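PDB 3HN0: nitrate transport protein, which probably serves as the solute-binding component of an ABC transporter, perhaps capturing nitrate or a related small solute for import. Local coordinates for residues 17-21 / 221-227; 29-33 / 195-199; 74-78 / 277-281; 136-140 / 156-161. All coordinates share one frame; numbering follows the deposited sequence.

Interaction 1 (17-21 / 221-227); sequences VIAFA and LEEHGIF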
loop_
_atom_site.group_PDB
_atom_site.type_symbol
_atom_site.label_atom_id
_atom_site.label_comp_id
_atom_site.label_asym_id
_atom_site.label_seq_id
_atom_site.Cartn_x
_atom_site.Cartn_y
_atom_site.Cartn_z
ATOM N N VAL A 17 -0.135 1.073 20.934
ATOM C CA VAL A 17 0.352 1.942 22.039
ATOM C C VAL A 17 1.629 2.643 21.581
ATOM O O VAL A 17 1.912 3.782 22.002
ATOM C CB VAL A 17 0.570 1.208 23.342
ATOM C CG1 VAL A 17 1.735 0.185 23.249
ATOM C CG2 VAL A 17 0.763 2.200 24.502
ATOM N N ILE A 18 2.355 2.025 20.630
ATOM C CA ILE A 18 3.549 2.680 20.130
ATOM C C ILE A 18 3.246 4.029 19.460
ATOM O O ILE A 18 3.968 5.015 19.645
ATOM C CB ILE A 18 4.351 1.751 19.149
ATOM C CG1 ILE A 18 4.768 0.477 19.874
ATOM C CG2 ILE A 18 5.587 2.530 18.570
ATOM C CD1 ILE A 18 5.354 -0.661 18.933
ATOM N N ALA A 19 2.147 4.104 18.718
ATOM C CA ALA A 19 1.743 5.344 18.098
ATOM C C ALA A 19 1.418 6.437 19.096
ATOM O O ALA A 19 1.559 7.609 18.801
ATOM C CB ALA A 19 0.501 5.079 17.193
ATOM N N PHE A 20 0.926 6.012 20.254
ATOM C CA PHE A 20 0.503 6.889 21.328
ATOM C C PHE A 20 1.583 7.088 22.392
ATOM O O PHE A 20 1.352 7.771 23.384
ATOM C CB PHE A 20 -0.777 6.291 21.950
ATOM C CG PHE A 20 -1.981 6.403 21.080
ATOM C CD1 PHE A 20 -2.272 5.448 20.151
ATOM C CD2 PHE A 20 -2.850 7.498 21.204
ATOM C CE1 PHE A 20 -3.369 5.568 19.350
ATOM C CE2 PHE A 20 -3.959 7.625 20.401
ATOM C CZ PHE A 20 -4.215 6.673 19.471
ATOM N N ALA A 21 2.780 6.516 22.187
ATOM C CA ALA A 21 3.809 6.502 23.227
ATOM C C ALA A 21 4.120 7.881 23.755
ATOM O O ALA A 21 4.292 8.057 24.965
ATOM C CB ALA A 21 5.106 5.804 22.727
ATOM N N LEU A 221 8.475 3.804 26.406
ATOM C CA LEU A 221 7.558 2.715 26.648
ATOM C C LEU A 221 8.054 1.768 27.740
ATOM O O LEU A 221 7.280 1.300 28.554
ATOM C CB LEU A 221 7.273 1.952 25.362
ATOM C CG LEU A 221 6.433 2.733 24.327
ATOM C CD1 LEU A 221 6.773 2.112 22.981
ATOM C CD2 LEU A 221 4.888 2.700 24.622
ATOM N N GLU A 222 9.357 1.518 27.735
ATOM C CA GLU A 222 9.965 0.647 28.747
ATOM C C GLU A 222 9.868 1.298 30.128
ATOM O O GLU A 222 9.441 0.642 31.075
ATOM C CB GLU A 222 11.396 0.355 28.388
ATOM C CG GLU A 222 11.517 -0.642 27.252
ATOM C CD GLU A 222 12.925 -0.758 26.683
ATOM O OE1 GLU A 222 13.818 0.048 27.048
ATOM O OE2 GLU A 222 13.149 -1.667 25.852
ATOM N N GLU A 223 10.213 2.581 30.225
ATOM C CA GLU A 223 10.100 3.274 31.514
ATOM C C GLU A 223 8.699 3.253 32.090
ATOM O O GLU A 223 8.535 3.193 33.314
ATOM C CB GLU A 223 10.631 4.718 31.420
ATOM C CG GLU A 223 12.154 4.718 31.253
ATOM C CD GLU A 223 12.777 6.092 31.297
ATOM O OE1 GLU A 223 12.053 7.100 31.114
ATOM O OE2 GLU A 223 13.995 6.183 31.544
ATOM N N HIS A 224 7.706 3.343 31.223
ATOM C CA HIS A 224 6.280 3.327 31.620
ATOM C C HIS A 224 5.717 1.935 31.800
ATOM O O HIS A 224 4.523 1.790 32.044
ATOM C CB HIS A 224 5.391 4.130 30.637
ATOM C CG HIS A 224 5.579 5.614 30.745
ATOM N ND1 HIS A 224 6.618 6.273 30.130
ATOM C CD2 HIS A 224 4.865 6.562 31.403
ATOM C CE1 HIS A 224 6.556 7.567 30.429
ATOM N NE2 HIS A 224 5.500 7.767 31.199
ATOM N N GLY A 225 6.568 0.921 31.698
ATOM C CA GLY A 225 6.193 -0.482 31.883
ATOM C C GLY A 225 5.261 -1.102 30.840
ATOM O O GLY A 225 4.586 -2.090 31.122
ATOM N N ILE A 226 5.224 -0.547 29.631
ATOM C CA ILE A 226 4.280 -0.983 28.647
ATOM C C ILE A 226 4.823 -2.242 27.999
ATOM O O ILE A 226 4.082 -3.170 27.722
ATOM C CB ILE A 226 4.030 0.103 27.559
ATOM C CG1 ILE A 226 3.617 1.466 28.185
ATOM C CG2 ILE A 226 2.994 -0.383 26.530
ATOM C CD1 ILE A 226 2.451 1.346 29.067
ATOM N N PHE A 227 6.122 -2.252 27.712
ATOM C CA PHE A 227 6.778 -3.447 27.184
ATOM C C PHE A 227 8.015 -3.729 28.014
ATOM O O PHE A 227 8.613 -2.829 28.624
ATOM C CB PHE A 227 7.206 -3.241 25.729
ATOM C CG PHE A 227 6.049 -3.007 24.777
ATOM C CD1 PHE A 227 5.211 -4.033 24.447
ATOM C CD2 PHE A 227 5.811 -1.743 24.265
ATOM C CE1 PHE A 227 4.112 -3.799 23.582
ATOM C CE2 PHE A 227 4.749 -1.492 23.382
ATOM C CZ PHE A 227 3.904 -2.539 23.052
#
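Val17, Ile18 and Ala21 meet Leu221, Ile226 and Phe227 through apolar side-chain packing. Leu221 reaches in with both methyls: CD2 lies 3.6 Å from CB of Ala21, and CD1 is also directed to CG1 of Ile18 at 4.0 Å, the leucine and isoleucine side chains crossing at about a right angle. Val17 passes alongside Leu221 in the opposite direction and gives its CG1 to the other two residues. That methyl, set between the backbone N and the carbonyl carbon (chi1 67°), points at the turn after the helix and comes within 3.6 Å of Ile226 CG2. The segments join helix 16-19 and the first residue of helix 21-25, near the N-terminus in the domain built on the seven-stranded mixed sheet, to the end of helix 214-223. This last helix closes with a Schellman motif: Gly225, at positive phi (67°), is bonded from its N to Glu222 O, and Ile226 N returns to Leu221 O at 3.0 Å. The reversal brings Ile226 and Phe227 back beside Leu221, so that all three side chains face residues 17-21. The aromatic part of the contact is the far rim of the Phe227 ring. CE2 and CZ are both 3.5 Å from Val17 CG1, and Ile18 CG1 is 4.0 Å from CE2; both aliphatic groups approach the ring obliquely. Ile226 CG2 stands 3.7 Å above one face of this ring, offset toward its rim, and thus touches Val17 and Phe227 together. Leu232 packs on both Ile18 and Phe227, and Leu24 on Ile226.

Interaction 2 (29-33 / 195-199); sequences IIDNK and YRIAF
Tyr195 OH is held at the ring edge by two charged side chains of the opposing turn. It donates to Asp31 OD2 at 2.6 Å, using the anti lone pair of the carboxylate, whose plane is 57° from that of the ring. Lys33 NZ also lies near the ring plane and gives the same hydroxyl oxygen a weak bond of 3.2 Å; its chain, extended beyond CG, crosses the tyrosine at about a right angle. The phenol therefore gives one hydrogen bond and receives another, and the nearby ammonium would be expected to polarise the O-H toward the aspartate. Asp31 and Asn32 are the central residues of a type I' turn, which makes a tight beta hairpin of strands 29-30 and 33-40 at the edge of the mixed sheet; backbone bonds join Ile30 and Lys33 in both directions. Tyr195 stands just before helix 196-212. Apolar contact comes from Ile30, the first residue of the turn. Its CG2 touches both Tyr195 CD1 and Ala198 CB, 3.8 Å from each, approaching the ring obliquely. With CG1 pointing away from its own carbonyl carbon (chi1 -63°), CD1 reaches the next part of the helix, at Phe199. Ile7 of strand 6-12 touches Ile30, Lys33 and Tyr195 alike.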
loop_
_atom_site.group_PDB
_atom_site.type_symbol
_atom_site.label_atom_id
_atom_site.label_comp_id
_atom_site.label_asym_id
_atom_site.label_seq_id
_atom_site.Cartn_x
_atom_site.Cartn_y
_atom_site.Cartn_z
ATOM N N ILE A 29 -2.308 18.654 25.983
ATOM C CA ILE A 29 -3.407 19.354 26.634
ATOM C C ILE A 29 -4.244 19.954 25.520
ATOM O O ILE A 29 -3.710 20.655 24.654
ATOM C CB ILE A 29 -2.893 20.477 27.566
ATOM C CG1 ILE A 29 -2.084 19.914 28.755
ATOM C CG2 ILE A 29 -4.074 21.316 28.070
ATOM C CD1 ILE A 29 -1.251 20.984 29.378
ATOM N N ILE A 30 -5.514 19.615 25.481
ATOM C CA ILE A 30 -6.443 20.129 24.487
ATOM C C ILE A 30 -7.575 20.816 25.233
ATOM O O ILE A 30 -8.225 20.182 26.084
ATOM C CB ILE A 30 -7.000 18.961 23.605
ATOM C CG1 ILE A 30 -5.808 18.332 22.848
ATOM C CG2 ILE A 30 -8.124 19.476 22.664
ATOM C CD1 ILE A 30 -6.174 17.092 22.044
ATOM N N ASP A 31 -7.816 22.095 24.937
ATOM C CA ASP A 31 -8.913 22.850 25.562
ATOM C C ASP A 31 -8.852 22.736 27.077
ATOM O O ASP A 31 -9.884 22.531 27.706
ATOM C CB ASP A 31 -10.274 22.360 25.020
ATOM C CG ASP A 31 -11.420 23.270 25.334
ATOM O OD1 ASP A 31 -11.205 24.481 25.455
ATOM O OD2 ASP A 31 -12.566 22.761 25.434
ATOM N N ASN A 32 -7.639 22.849 27.636
ATOM C CA ASN A 32 -7.369 22.819 29.086
ATOM C C ASN A 32 -7.731 21.461 29.692
ATOM O O ASN A 32 -8.040 21.379 30.894
ATOM C CB ASN A 32 -8.172 23.913 29.787
ATOM C CG ASN A 32 -7.819 24.055 31.258
ATOM O OD1 ASN A 32 -6.657 23.979 31.646
ATOM N ND2 ASN A 32 -8.834 24.307 32.072
ATOM N N LYS A 33 -7.744 20.426 28.860
ATOM C CA LYS A 33 -7.889 19.040 29.309
ATOM C C LYS A 33 -6.677 18.225 28.994
ATOM O O LYS A 33 -6.233 18.175 27.849
ATOM C CB LYS A 33 -9.097 18.412 28.689
ATOM C CG LYS A 33 -10.367 19.087 29.115
ATOM C CD LYS A 33 -11.529 18.618 28.274
ATOM C CE LYS A 33 -12.806 19.415 28.566
ATOM N NZ LYS A 33 -13.973 18.697 28.054
ATOM N N TYR A 195 -13.135 18.047 19.340
ATOM C CA TYR A 195 -11.691 17.897 19.580
ATOM C C TYR A 195 -11.050 17.058 18.537
ATOM O O TYR A 195 -9.859 16.821 18.565
ATOM C CB TYR A 195 -11.456 17.245 20.942
ATOM C CG TYR A 195 -11.911 18.051 22.126
ATOM C CD1 TYR A 195 -11.843 19.416 22.135
ATOM C CD2 TYR A 195 -12.457 17.424 23.217
ATOM C CE1 TYR A 195 -12.255 20.149 23.211
ATOM C CE2 TYR A 195 -12.891 18.139 24.319
ATOM C CZ TYR A 195 -12.764 19.513 24.328
ATOM O OH TYR A 195 -13.190 20.259 25.427
ATOM N N ARG A 196 -11.823 16.626 17.568
ATOM C CA ARG A 196 -11.279 15.607 16.628
ATOM C C ARG A 196 -10.028 16.095 15.904
ATOM O O ARG A 196 -9.047 15.415 15.852
ATOM C CB ARG A 196 -12.358 15.235 15.601
ATOM C CG ARG A 196 -11.836 14.179 14.566
ATOM C CD ARG A 196 -12.954 13.563 13.722
ATOM N NE ARG A 196 -13.674 14.609 13.034
ATOM C CZ ARG A 196 -13.310 15.193 11.896
ATOM N NH1 ARG A 196 -12.265 14.786 11.179
ATOM N NH2 ARG A 196 -14.042 16.216 11.461
ATOM N N ILE A 197 -10.115 17.241 15.232
ATOM C CA ILE A 197 -8.961 17.763 14.529
ATOM C C ILE A 197 -7.771 18.000 15.483
ATOM O O ILE A 197 -6.661 17.676 15.142
ATOM C CB ILE A 197 -9.278 19.072 13.762
ATOM C CG1 ILE A 197 -10.335 18.815 12.698
ATOM C CG2 ILE A 197 -8.017 19.642 13.144
ATOM C CD1 ILE A 197 -9.905 17.866 11.620
ATOM N N ALA A 198 -8.014 18.603 16.646
ATOM C CA ALA A 198 -6.917 18.794 17.637
ATOM C C ALA A 198 -6.227 17.450 18.023
ATOM O O ALA A 198 -5.008 17.347 18.108
ATOM C CB ALA A 198 -7.453 19.500 18.884
ATOM N N PHE A 199 -7.034 16.438 18.294
ATOM C CA PHE A 199 -6.480 15.156 18.692
ATOM C C PHE A 199 -5.787 14.451 17.532
ATOM O O PHE A 199 -4.750 13.835 17.741
ATOM C CB PHE A 199 -7.414 14.304 19.608
ATOM C CG PHE A 199 -8.469 13.426 18.923
ATOM C CD1 PHE A 199 -8.129 12.367 18.083
ATOM C CD2 PHE A 199 -9.829 13.579 19.267
ATOM C CE1 PHE A 199 -9.113 11.524 17.555
ATOM C CE2 PHE A 199 -10.799 12.763 18.720
ATOM C CZ PHE A 199 -10.438 11.718 17.858
#

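Interaction 3 (74-78 / 277-281); sequences KIKLA and GFIPE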
loop_
_atom_site.group_PDB
_atom_site.type_symbol
_atom_site.label_atom_id
_atom_site.label_comp_id
_atom_site.label_asym_id
_atom_site.label_seq_id
_atom_site.Cartn_x
_atom_site.Cartn_y
_atom_site.Cartn_z
ATOM N N LYS A 74 -22.886 4.892 20.129
ATOM C CA LYS A 74 -22.598 6.223 19.584
ATOM C C LYS A 74 -21.072 6.479 19.549
ATOM O O LYS A 74 -20.488 7.087 20.457
ATOM C CB LYS A 74 -23.355 7.307 20.329
ATOM C CG LYS A 74 -24.865 7.268 20.023
ATOM C CD LYS A 74 -25.576 8.419 20.740
ATOM C CE LYS A 74 -27.061 8.520 20.351
ATOM N NZ LYS A 74 -27.827 7.333 20.819
ATOM N N ILE A 75 -20.449 5.938 18.500
ATOM C CA ILE A 75 -19.064 6.210 18.189
ATOM C C ILE A 75 -18.955 6.490 16.706
ATOM O O ILE A 75 -19.828 6.110 15.927
ATOM C CB ILE A 75 -18.123 5.014 18.563
ATOM C CG1 ILE A 75 -18.571 3.706 17.867
ATOM C CG2 ILE A 75 -18.036 4.839 20.097
ATOM C CD1 ILE A 75 -17.542 2.629 17.826
ATOM N N LYS A 76 -17.875 7.147 16.326
ATOM C CA LYS A 76 -17.498 7.289 14.945
ATOM C C LYS A 76 -16.029 6.952 14.822
ATOM O O LYS A 76 -15.240 7.009 15.807
ATOM C CB LYS A 76 -17.753 8.704 14.397
ATOM C CG LYS A 76 -19.227 9.095 14.414
ATOM C CD LYS A 76 -19.537 10.315 13.598
ATOM C CE LYS A 76 -21.027 10.683 13.670
ATOM N NZ LYS A 76 -21.955 9.546 13.258
ATOM N N LEU A 77 -15.646 6.657 13.604
ATOM C CA LEU A 77 -14.278 6.355 13.304
ATOM C C LEU A 77 -13.472 7.619 12.986
ATOM O O LEU A 77 -13.780 8.315 12.032
ATOM C CB LEU A 77 -14.198 5.429 12.101
ATOM C CG LEU A 77 -12.797 5.087 11.625
ATOM C CD1 LEU A 77 -12.036 4.192 12.628
ATOM C CD2 LEU A 77 -12.863 4.396 10.264
ATOM N N ALA A 78 -12.409 7.897 13.750
ATOM C CA ALA A 78 -11.492 8.974 13.391
ATOM C C ALA A 78 -10.553 8.558 12.267
ATOM O O ALA A 78 -10.402 9.284 11.285
ATOM C CB ALA A 78 -10.681 9.498 14.635
ATOM N N GLY A 277 -22.544 7.404 8.182
ATOM C CA GLY A 277 -22.348 8.046 9.494
ATOM C C GLY A 277 -21.174 7.502 10.338
ATOM O O GLY A 277 -20.818 8.079 11.362
ATOM N N PHE A 278 -20.603 6.377 9.911
ATOM C CA PHE A 278 -19.449 5.779 10.602
ATOM C C PHE A 278 -18.242 6.707 10.571
ATOM O O PHE A 278 -17.437 6.738 11.534
ATOM C CB PHE A 278 -19.109 4.460 9.925
ATOM C CG PHE A 278 -18.034 3.655 10.582
ATOM C CD1 PHE A 278 -18.071 3.364 11.929
ATOM C CD2 PHE A 278 -17.033 3.060 9.792
ATOM C CE1 PHE A 278 -17.111 2.526 12.483
ATOM C CE2 PHE A 278 -16.062 2.242 10.385
ATOM C CZ PHE A 278 -16.118 1.969 11.683
ATOM N N ILE A 279 -18.118 7.452 9.472
ATOM C CA ILE A 279 -16.990 8.377 9.226
ATOM C C ILE A 279 -17.487 9.840 9.281
ATOM O O ILE A 279 -18.484 10.149 8.681
ATOM C CB ILE A 279 -16.350 7.999 7.908
ATOM C CG1 ILE A 279 -15.698 6.607 8.073
ATOM C CG2 ILE A 279 -15.298 9.050 7.432
ATOM C CD1 ILE A 279 -15.286 5.961 6.825
ATOM N N PRO A 280 -16.777 10.739 10.001
ATOM C CA PRO A 280 -17.258 12.135 9.976
ATOM C C PRO A 280 -17.276 12.728 8.558
ATOM O O PRO A 280 -16.418 12.372 7.736
ATOM C CB PRO A 280 -16.253 12.893 10.864
ATOM C CG PRO A 280 -15.040 11.983 11.036
ATOM C CD PRO A 280 -15.478 10.579 10.691
ATOM N N GLU A 281 -18.240 13.617 8.300
ATOM C CA GLU A 281 -18.308 14.388 7.043
ATOM C C GLU A 281 -17.106 15.344 6.962
ATOM O O GLU A 281 -16.470 15.663 7.992
ATOM C CB GLU A 281 -19.640 15.176 6.932
ATOM C CG GLU A 281 -20.906 14.326 6.669
#
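The start of strand 76-82 runs close to the end of a 3-10 segment and the loop after it, 277-281, with the CA atoms of Lys76 and Phe278 5.0 Å apart and those of Leu77 and Ile279 5.3 Å. One backbone bond joins them: Leu77 N donates to Phe278 O at 2.7 Å, with an N-H...O angle of 175° and the nitrogen almost in line with the C=O bond. Residues on both sides of Leu77 bond to neighbours in the mixed sheet, Lys76 to Tyr188, Ala78 to Val186 and to Ala247 just past strand 242-246. Lys76 runs out along the loop and bends at its last torsion (chi4 -56°), which turns NZ onto Gly277 O at 2.7 Å; the nitrogen is tilted 20° from the carbonyl plane. Leu77 CB stands over the centre of the Phe278 ring, 4.0 Å from the centroid, in a CH-pi contact. Farther out, its CD2 reaches Phe278 CE2 and Ile279 CG1. Met62 and Ala65 of helix 62-70 also pack on Phe278. Two residues on, Pro280 sets its CD 3.1 Å from Leu77 O. Proline has no N-H to offer, and this buried carbonyl finds no hydrogen-bond partner in the model. The segment near the C-terminus is thus fastened to the strand by two successive carbonyls, of Gly277 and Phe278, one taking a charged donor and the other a peptide N-H, before Pro280 interrupts the pairing.

Interaction 4 (136-140 / 156-161); sequences TQGIL and IALRKD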
loop_
_atom_site.group_PDB
_atom_site.type_symbol
_atom_site.label_atom_id
_atom_site.label_comp_id
_atom_site.label_asym_id
_atom_site.label_seq_id
_atom_site.Cartn_x
_atom_site.Cartn_y
_atom_site.Cartn_z
ATOM N N THR A 136 4.044 -17.703 20.365
ATOM C CA THR A 136 5.483 -17.404 20.524
ATOM C C THR A 136 6.129 -18.499 21.365
ATOM O O THR A 136 7.179 -19.046 21.031
ATOM C CB THR A 136 5.691 -16.017 21.174
ATOM O OG1 THR A 136 5.093 -14.999 20.336
ATOM C CG2 THR A 136 7.186 -15.722 21.361
ATOM N N GLN A 137 5.492 -18.822 22.480
ATOM C CA GLN A 137 6.004 -19.862 23.336
ATOM C C GLN A 137 6.063 -21.209 22.591
ATOM O O GLN A 137 7.009 -21.972 22.762
ATOM C CB GLN A 137 5.101 -19.919 24.578
ATOM C CG GLN A 137 5.449 -20.964 25.491
ATOM C CD GLN A 137 6.855 -20.820 25.891
ATOM O OE1 GLN A 137 7.330 -19.689 26.092
ATOM N NE2 GLN A 137 7.576 -21.937 25.935
ATOM N N GLY A 138 5.022 -21.537 21.815
ATOM C CA GLY A 138 4.989 -22.745 21.010
ATOM C C GLY A 138 6.152 -22.796 20.026
ATOM O O GLY A 138 6.735 -23.840 19.810
ATOM N N ILE A 139 6.513 -21.659 19.463
ATOM C CA ILE A 139 7.669 -21.629 18.550
ATOM C C ILE A 139 8.947 -21.986 19.342
ATOM O O ILE A 139 9.698 -22.888 18.971
ATOM C CB ILE A 139 7.848 -20.227 17.886
ATOM C CG1 ILE A 139 6.707 -19.930 16.936
ATOM C CG2 ILE A 139 9.243 -20.162 17.157
ATOM C CD1 ILE A 139 6.660 -18.506 16.361
ATOM N N LEU A 140 9.118 -21.308 20.473
ATOM C CA LEU A 140 10.306 -21.470 21.284
ATOM C C LEU A 140 10.442 -22.861 21.922
ATOM O O LEU A 140 11.538 -23.356 22.107
ATOM C CB LEU A 140 10.397 -20.351 22.339
ATOM C CG LEU A 140 10.427 -18.960 21.728
ATOM C CD1 LEU A 140 10.646 -17.911 22.819
ATOM C CD2 LEU A 140 11.531 -18.900 20.650
ATOM N N ILE A 156 10.183 -10.780 19.629
ATOM C CA ILE A 156 10.630 -11.720 20.700
ATOM C C ILE A 156 10.933 -13.109 20.102
ATOM O O ILE A 156 11.958 -13.736 20.417
ATOM C CB ILE A 156 9.549 -11.814 21.791
ATOM C CG1 ILE A 156 9.438 -10.472 22.518
ATOM C CG2 ILE A 156 9.819 -13.006 22.767
ATOM C CD1 ILE A 156 8.187 -10.370 23.380
ATOM N N ALA A 157 10.051 -13.592 19.223
ATOM C CA ALA A 157 10.228 -14.879 18.572
ATOM C C ALA A 157 11.473 -14.879 17.698
ATOM O O ALA A 157 12.256 -15.815 17.728
ATOM C CB ALA A 157 8.980 -15.211 17.705
ATOM N N LEU A 158 11.640 -13.811 16.932
ATOM C CA LEU A 158 12.823 -13.654 16.059
ATOM C C LEU A 158 14.137 -13.592 16.855
ATOM O O LEU A 158 15.151 -14.141 16.412
ATOM C CB LEU A 158 12.676 -12.416 15.153
ATOM C CG LEU A 158 11.627 -12.555 14.038
ATOM C CD1 LEU A 158 11.394 -11.190 13.390
ATOM C CD2 LEU A 158 12.036 -13.596 13.003
ATOM N N ARG A 159 14.116 -12.937 18.010
ATOM C CA ARG A 159 15.284 -12.812 18.878
ATOM C C ARG A 159 15.614 -14.177 19.500
ATOM O O ARG A 159 16.751 -14.637 19.505
ATOM C CB ARG A 159 14.947 -11.806 19.983
ATOM C CG ARG A 159 16.101 -11.293 20.809
ATOM C CD ARG A 159 15.751 -9.921 21.414
ATOM N NE ARG A 159 14.883 -10.052 22.582
ATOM C CZ ARG A 159 13.607 -9.675 22.644
ATOM N NH1 ARG A 159 12.993 -9.093 21.592
ATOM N NH2 ARG A 159 12.969 -9.861 23.796
ATOM N N LYS A 160 14.584 -14.813 20.044
ATOM C CA LYS A 160 14.828 -16.015 20.851
ATOM C C LYS A 160 14.994 -17.296 20.045
ATOM O O LYS A 160 15.463 -18.279 20.571
ATOM C CB LYS A 160 13.719 -16.164 21.916
ATOM C CG LYS A 160 13.775 -15.068 23.005
ATOM C CD LYS A 160 12.674 -15.249 24.073
ATOM C CE LYS A 160 12.845 -16.519 24.907
ATOM N NZ LYS A 160 11.717 -16.788 25.893
ATOM N N ASP A 161 14.649 -17.261 18.768
ATOM C CA ASP A 161 14.942 -18.354 17.883
ATOM C C ASP A 161 15.556 -17.757 16.651
ATOM O O ASP A 161 14.852 -17.283 15.734
ATOM C CB ASP A 161 13.680 -19.136 17.505
ATOM C CG ASP A 161 14.006 -20.395 16.711
ATOM O OD1 ASP A 161 15.093 -20.461 16.079
ATOM O OD2 ASP A 161 13.183 -21.329 16.734
HETATM O O HOH W 1 12.740 -22.753 19.104
#
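Helices 136-140 and 156-160 run side by side in the same direction, their axes 14° apart and 9.8 Å at closest approach, with Thr136 opposite Ala157 and Leu140 opposite Asp161. At one end of the contact, Thr136 CG2 touches Ile156 CG2 at 4.0 Å and lies almost as near Ala157 CB. The small alanine also receives Ile139 CD1, 4.2 Å from its CB. OG1 of Thr136 turns back to Ala132 O in its own helix. The two helices flank strand 146-149 in sequence, a helix-strand-helix unit whose parallel helices pack on the same side of the three-stranded antiparallel sheet; Leu149 of that strand packs on Thr136, Ile139 and Ala157. Nearer the surface, Leu140 pushes both methyls toward the end of helix 153-160. CD2 slides past Asp161 CB at 3.8 Å, whereas CD1 meets the aliphatic chain of Lys160, bent at chi3 (66°). The 3.3 Å from Leu140 CD1 to Lys160 CE is tighter than usual, and that contact is doubtful. Polar contact is made through a water, 3.0 Å from Ile139 O and 2.8 Å from Asp161 OD2. The same carboxylate oxygen forms a salt bridge with Lys91.

Interactions 2 and 3 both reach the seven-stranded sheet and touch each other: Arg196 packs on Pro280 and Phe199 on Ala78, so helix 196-212 adjoins both the hairpin 29-33 and the tail 277-281. Interaction 1 brings in the next helix, 214-223, and is the buried, wholly apolar member of the set. The other three are only partly buried and mix oily contacts with polar ones: side-chain bonds to a tyrosine hydroxyl in interaction 2, bonds to backbone carbonyls in interaction 3, a water in interaction 4. Interaction 4, beside the small antiparallel sheet, lies far from interactions 2 and 3 (centres about 41 Å and 39 Å away) but nearer interaction 1 (about 21 Å).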